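Local atomic coordinates of collagen alpha-1(XX) chain (Homo sapiens, PDB entry 5KF4), a protein that is a collagen chain, one of whose fibronectin type III domains, a small all-beta module, probably serves in adhesion or assembly within the extracellular matrix. Residues Y41-R46 / T65-L70; E75-V80 / R93-T98. All blocks are in the same frame, centred on the assembly; numbering follows the deposited sequence.

Interaction 1 (Y41-R46 / T65-L70); sequences YLIVWR and TELHNL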
loop_
_atom_site.group_PDB
_atom_site.type_symbol
_atom_site.label_atom_id
_atom_site.label_comp_id
_atom_site.label_asym_id
_atom_site.label_seq_id
_atom_site.Cartn_x
_atom_site.Cartn_y
_atom_site.Cartn_z
ATOM N N TYR A 41 2.754 1.503 8.972
ATOM C CA TYR A 41 1.867 1.324 7.816
ATOM C C TYR A 41 2.043 -0.059 7.188
ATOM O O TYR A 41 3.170 -0.507 6.988
ATOM C CB TYR A 41 2.117 2.383 6.733
ATOM C CG TYR A 41 1.545 3.755 6.998
ATOM C CD1 TYR A 41 0.182 3.993 6.865
ATOM C CD2 TYR A 41 2.366 4.822 7.339
ATOM C CE1 TYR A 41 -0.353 5.242 7.091
ATOM C CE2 TYR A 41 1.837 6.083 7.566
ATOM C CZ TYR A 41 0.477 6.286 7.441
ATOM O OH TYR A 41 -0.056 7.536 7.666
ATOM N N LEU A 42 0.939 -0.725 6.854
ATOM C CA LEU A 42 1.010 -1.974 6.093
ATOM C C LEU A 42 0.734 -1.741 4.609
ATOM O O LEU A 42 -0.334 -1.256 4.235
ATOM C CB LEU A 42 0.023 -3.011 6.633
ATOM C CG LEU A 42 -0.119 -4.260 5.752
ATOM C CD1 LEU A 42 1.172 -5.075 5.712
ATOM C CD2 LEU A 42 -1.301 -5.124 6.156
ATOM N N ILE A 43 1.690 -2.131 3.771
ATOM C CA ILE A 43 1.570 -2.010 2.320
ATOM C C ILE A 43 1.453 -3.379 1.641
ATOM O O ILE A 43 2.282 -4.264 1.861
ATOM C CB ILE A 43 2.772 -1.249 1.731
ATOM C CG1 ILE A 43 2.811 0.175 2.286
ATOM C CG2 ILE A 43 2.701 -1.223 0.217
ATOM C CD1 ILE A 43 4.192 0.757 2.370
ATOM N N VAL A 44 0.419 -3.540 0.817
ATOM C CA VAL A 44 0.118 -4.817 0.170
ATOM C C VAL A 44 0.013 -4.669 -1.345
ATOM O O VAL A 44 -0.721 -3.812 -1.833
ATOM C CB VAL A 44 -1.217 -5.403 0.688
ATOM C CG1 VAL A 44 -1.472 -6.778 0.086
ATOM C CG2 VAL A 44 -1.231 -5.457 2.210
ATOM N N TRP A 45 0.737 -5.495 -2.094
ATOM C CA TRP A 45 0.567 -5.513 -3.547
ATOM C C TRP A 45 0.537 -6.932 -4.115
ATOM O O TRP A 45 1.304 -7.797 -3.694
ATOM C CB TRP A 45 1.666 -4.695 -4.237
ATOM C CG TRP A 45 3.051 -5.224 -4.042
ATOM C CD1 TRP A 45 3.798 -5.903 -4.955
ATOM C CD2 TRP A 45 3.856 -5.116 -2.861
ATOM N NE1 TRP A 45 5.023 -6.226 -4.419
ATOM C CE2 TRP A 45 5.082 -5.755 -3.133
ATOM C CE3 TRP A 45 3.659 -4.543 -1.600
ATOM C CZ2 TRP A 45 6.106 -5.838 -2.192
ATOM C CZ3 TRP A 45 4.674 -4.623 -0.670
ATOM C CH2 TRP A 45 5.884 -5.266 -0.971
ATOM N N ARG A 46 -0.369 -7.161 -5.060
ATOM C CA ARG A 46 -0.526 -8.464 -5.700
ATOM C C ARG A 46 -0.866 -8.318 -7.176
ATOM O O ARG A 46 -1.466 -7.325 -7.585
ATOM C CB ARG A 46 -1.608 -9.306 -5.021
ATOM C CG ARG A 46 -2.992 -8.690 -5.020
ATOM C CD ARG A 46 -3.978 -9.620 -4.339
ATOM N NE ARG A 46 -3.926 -10.952 -4.940
ATOM C CZ ARG A 46 -4.418 -12.054 -4.381
ATOM N NH1 ARG A 46 -5.005 -11.996 -3.193
ATOM N NH2 ARG A 46 -4.320 -13.217 -5.012
ATOM N N THR A 65 7.062 5.198 0.138
ATOM C CA THR A 65 7.888 4.008 0.078
ATOM C C THR A 65 7.859 3.548 -1.365
ATOM O O THR A 65 6.903 3.819 -2.093
ATOM C CB THR A 65 7.391 2.897 1.042
ATOM O OG1 THR A 65 8.467 2.478 1.892
ATOM C CG2 THR A 65 6.858 1.694 0.279
ATOM N N GLU A 66 8.913 2.866 -1.787
ATOM C CA GLU A 66 8.968 2.347 -3.139
ATOM C C GLU A 66 8.851 0.834 -3.152
ATOM O O GLU A 66 9.499 0.146 -2.365
ATOM C CB GLU A 66 10.267 2.771 -3.819
ATOM C CG GLU A 66 10.332 2.402 -5.285
ATOM C CD GLU A 66 11.490 3.057 -5.993
ATOM O OE1 GLU A 66 11.862 4.185 -5.610
ATOM O OE2 GLU A 66 12.033 2.440 -6.935
ATOM N N LEU A 67 8.044 0.319 -4.071
ATOM C CA LEU A 67 7.943 -1.115 -4.249
ATOM C C LEU A 67 8.921 -1.504 -5.350
ATOM O O LEU A 67 9.060 -0.791 -6.342
ATOM C CB LEU A 67 6.509 -1.514 -4.612
ATOM C CG LEU A 67 5.407 -1.102 -3.625
ATOM C CD1 LEU A 67 4.038 -1.584 -4.086
ATOM C CD2 LEU A 67 5.707 -1.613 -2.217
ATOM N N HIS A 68 9.604 -2.629 -5.169
ATOM C CA HIS A 68 10.612 -3.072 -6.124
ATOM C C HIS A 68 10.382 -4.515 -6.545
ATOM O O HIS A 68 9.515 -5.203 -6.001
ATOM C CB HIS A 68 12.027 -2.938 -5.547
ATOM C CG HIS A 68 12.480 -1.525 -5.343
ATOM N ND1 HIS A 68 12.371 -0.873 -4.133
ATOM C CD2 HIS A 68 13.067 -0.648 -6.191
ATOM C CE1 HIS A 68 12.863 0.348 -4.248
ATOM N NE2 HIS A 68 13.290 0.511 -5.488
ATOM N N ASN A 69 11.184 -4.963 -7.508
ATOM C CA ASN A 69 11.188 -6.351 -7.958
ATOM C C ASN A 69 9.826 -6.801 -8.476
ATOM O O ASN A 69 9.417 -7.941 -8.266
ATOM C CB ASN A 69 11.655 -7.272 -6.830
ATOM C CG ASN A 69 13.042 -6.920 -6.334
ATOM O OD1 ASN A 69 14.031 -7.092 -7.044
ATOM N ND2 ASN A 69 13.120 -6.417 -5.106
ATOM N N LEU A 70 9.129 -5.898 -9.158
ATOM C CA LEU A 70 7.826 -6.208 -9.732
ATOM C C LEU A 70 7.982 -6.804 -11.129
ATOM O O LEU A 70 8.942 -6.506 -11.836
ATOM C CB LEU A 70 6.954 -4.954 -9.795
ATOM C CG LEU A 70 6.619 -4.309 -8.449
ATOM C CD1 LEU A 70 5.903 -2.981 -8.649
ATOM C CD2 LEU A 70 5.799 -5.253 -7.590
HETATM O O HOH W 1 7.239 -7.206 -5.171
#
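T65 meets I43 across the core of the fibronectin type III beta-sandwich, where strand 64-67 of the three-stranded sheet lies over strand 40-47 of the four-stranded one. The two strand axes pass 9.9 Å apart with their directions only 22° from parallel, a distance spanned by side chains. T65 and I43 meet end to end through their methyls, T65 CG2 lying 3.5 Å from I43 CD1. Two residues on, L67 contributes more than any other residue of 65-70. It lies alongside the W45 indole, pointing the opposite way, and its CD2 sits over one face of the indole as a CH-pi contact, 3.7 Å from the centroid of the W45 six-membered ring and 18° off the ring normal. Its other methyl, CD1, packs 3.7 Å from W45 CD2, nearer the five-membered ring, while L67 CD2 also reaches I43 CG2. With CG between the backbone N and the carbonyl carbon (chi1 63°), the W45 indole lies flat against the L67 methyls. H68 contributes its backbone: one water in the plane of the indole, at its edge, accepts from W45 NE1 at 2.5 Å and donates to H68 O at 3.1 Å. Beyond this turn comes L70; both L67 and L70 also touch I27 of strand 27-32. Arriving obliquely to the ring, L70 CD2 ends 3.4 Å from W45 CD1.

Interaction 2 (E75-V80 / R93-T98); sequences EYLVSV and RGLVTT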
loop_
_atom_site.group_PDB
_atom_site.type_symbol
_atom_site.label_atom_id
_atom_site.label_comp_id
_atom_site.label_asym_id
_atom_site.label_seq_id
_atom_site.Cartn_x
_atom_site.Cartn_y
_atom_site.Cartn_z
ATOM N N GLU A 75 -0.473 -5.916 -13.976
ATOM C CA GLU A 75 -1.368 -5.082 -13.191
ATOM C C GLU A 75 -1.311 -5.487 -11.725
ATOM O O GLU A 75 -1.446 -6.664 -11.385
ATOM C CB GLU A 75 -2.802 -5.187 -13.704
ATOM C CG GLU A 75 -3.779 -4.285 -12.975
ATOM C CD GLU A 75 -5.136 -4.223 -13.645
ATOM O OE1 GLU A 75 -5.606 -5.266 -14.140
ATOM O OE2 GLU A 75 -5.737 -3.129 -13.669
ATOM N N TYR A 76 -1.093 -4.504 -10.860
ATOM C CA TYR A 76 -1.062 -4.745 -9.426
ATOM C C TYR A 76 -2.148 -3.998 -8.665
ATOM O O TYR A 76 -2.441 -2.843 -8.961
ATOM C CB TYR A 76 0.307 -4.365 -8.851
ATOM C CG TYR A 76 1.420 -5.326 -9.201
ATOM C CD1 TYR A 76 1.645 -6.459 -8.433
ATOM C CD2 TYR A 76 2.248 -5.102 -10.291
ATOM C CE1 TYR A 76 2.658 -7.339 -8.738
ATOM C CE2 TYR A 76 3.264 -5.981 -10.604
ATOM C CZ TYR A 76 3.463 -7.097 -9.824
ATOM O OH TYR A 76 4.472 -7.980 -10.128
ATOM N N LEU A 77 -2.753 -4.677 -7.694
ATOM C CA LEU A 77 -3.583 -4.013 -6.701
ATOM C C LEU A 77 -2.684 -3.601 -5.553
ATOM O O LEU A 77 -2.036 -4.443 -4.940
ATOM C CB LEU A 77 -4.708 -4.919 -6.199
ATOM C CG LEU A 77 -5.736 -4.214 -5.308
ATOM C CD1 LEU A 77 -6.418 -3.071 -6.054
ATOM C CD2 LEU A 77 -6.764 -5.199 -4.764
ATOM N N VAL A 78 -2.653 -2.311 -5.250
ATOM C CA VAL A 78 -1.727 -1.800 -4.250
ATOM C C VAL A 78 -2.483 -1.164 -3.090
ATOM O O VAL A 78 -3.303 -0.284 -3.299
ATOM C CB VAL A 78 -0.770 -0.768 -4.861
ATOM C CG1 VAL A 78 0.179 -0.258 -3.808
ATOM C CG2 VAL A 78 0.004 -1.388 -6.013
ATOM N N SER A 79 -2.209 -1.616 -1.869
ATOM C CA SER A 79 -2.954 -1.148 -0.704
ATOM C C SER A 79 -2.057 -0.550 0.380
ATOM O O SER A 79 -0.927 -0.998 0.587
ATOM C CB SER A 79 -3.783 -2.290 -0.120
ATOM O OG SER A 79 -4.707 -2.787 -1.074
ATOM N N VAL A 80 -2.578 0.462 1.071
ATOM C CA VAL A 80 -1.880 1.090 2.190
ATOM C C VAL A 80 -2.718 1.030 3.462
ATOM O O VAL A 80 -3.756 1.676 3.551
ATOM C CB VAL A 80 -1.545 2.559 1.891
ATOM C CG1 VAL A 80 -0.822 3.192 3.072
ATOM C CG2 VAL A 80 -0.714 2.665 0.634
ATOM N N ARG A 93 -6.223 2.367 -1.931
ATOM C CA ARG A 93 -5.799 1.408 -2.933
ATOM C C ARG A 93 -6.043 1.869 -4.363
ATOM O O ARG A 93 -6.838 2.773 -4.615
ATOM C CB ARG A 93 -6.466 0.046 -2.692
ATOM C CG ARG A 93 -7.969 0.020 -2.829
ATOM C CD ARG A 93 -8.455 -1.414 -2.697
ATOM N NE ARG A 93 -9.725 -1.536 -1.992
ATOM C CZ ARG A 93 -10.280 -2.700 -1.670
ATOM N NH1 ARG A 93 -9.680 -3.837 -2.002
ATOM N NH2 ARG A 93 -11.439 -2.728 -1.025
ATOM N N GLY A 94 -5.312 1.259 -5.287
ATOM C CA GLY A 94 -5.431 1.570 -6.699
ATOM C C GLY A 94 -4.753 0.537 -7.578
ATOM O O GLY A 94 -3.956 -0.274 -7.105
ATOM N N LEU A 95 -5.072 0.571 -8.866
ATOM C CA LEU A 95 -4.480 -0.347 -9.828
ATOM C C LEU A 95 -3.424 0.369 -10.652
ATOM O O LEU A 95 -3.656 1.472 -11.150
ATOM C CB LEU A 95 -5.546 -0.933 -10.753
ATOM C CG LEU A 95 -6.620 -1.833 -10.143
ATOM C CD1 LEU A 95 -7.739 -2.040 -11.149
ATOM C CD2 LEU A 95 -6.029 -3.171 -9.718
ATOM N N VAL A 96 -2.268 -0.263 -10.803
ATOM C CA VAL A 96 -1.236 0.251 -11.691
ATOM C C VAL A 96 -0.589 -0.886 -12.479
ATOM O O VAL A 96 -0.295 -1.946 -11.931
ATOM C CB VAL A 96 -0.158 1.038 -10.905
ATOM C CG1 VAL A 96 0.452 0.182 -9.804
ATOM C CG2 VAL A 96 0.916 1.565 -11.845
ATOM N N THR A 97 -0.402 -0.670 -13.775
ATOM C CA THR A 97 0.251 -1.656 -14.626
ATOM C C THR A 97 1.678 -1.197 -14.895
ATOM O O THR A 97 1.896 -0.079 -15.359
ATOM C CB THR A 97 -0.499 -1.866 -15.962
ATOM O OG1 THR A 97 -1.798 -2.412 -15.702
ATOM C CG2 THR A 97 0.257 -2.836 -16.853
ATOM N N THR A 98 2.648 -2.055 -14.586
ATOM C CA THR A 98 4.054 -1.711 -14.784
ATOM C C THR A 98 4.387 -1.592 -16.273
ATOM O O THR A 98 3.727 -2.193 -17.121
ATOM C CB THR A 98 5.007 -2.751 -14.124
ATOM O OG1 THR A 98 4.731 -4.061 -14.632
ATOM C CG2 THR A 98 4.834 -2.764 -12.617
#
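The Y76 ring has the carbonyl oxygen of V96 at its edge, near its plane, and T98 CG2 approaching obliquely, 4.1 Å from Y76 CE2; its hydroxyl is hydrogen-bonded to A71 N. At the edge of the R93 guanidinium, L77 CD2 lies 4.2 Å from R93 NH1. Strands 75-80 and 93-97 form the antiparallel hairpin pairing at the margin of the four-stranded sheet. Y76 and V96 exchange two backbone hydrogen bonds, the shorter from Y76 N to V96 O at 2.9 Å, and V78 and G94 exchange another two. On the core face V78 CG2 packs 4.1 Å from V96 CG1. The other face carries E75, L77, S79, R93, L95 and T97: L77 CD1 touches L95 CD2 at 3.7 Å, and E75, with CG anti to the backbone N (chi1 -177°) and an extended chain, lays OE2 3.4 Å from L95 CD1. E75 OE1 is hydrogen-bonded to S48 OG. With an alanine in its place, S48 OG would probably lose its carboxylate partner and L95 CD1 the chain lying against it. Backbone bonds thus fix the register, while the faces differ: aliphatic and aromatic packing around Y76, V78 and V96, mixed charged, polar and apolar chains on the other.

After strands 15-20 and 27-32, strand 40-47 opens interaction 1; the chain then passes through strand 54-59 and crosses to the other sheet at 64-67, where interaction 1 closes a loop of 18 residues. Interaction 2 opens only afterwards, at 75, and closes the shorter hairpin connection when 93-98 returns beside 75-80, so the two stand in series. Interaction 1 ties one sheet to the other through the core, whereas interaction 2 joins neighbouring strands within one sheet. They meet where strands 40-47 and 75-84 pair: V44 O to S79 N and R46 O to L77 N are probable hydrogen bonds, and I43 packs against the backbone of S79.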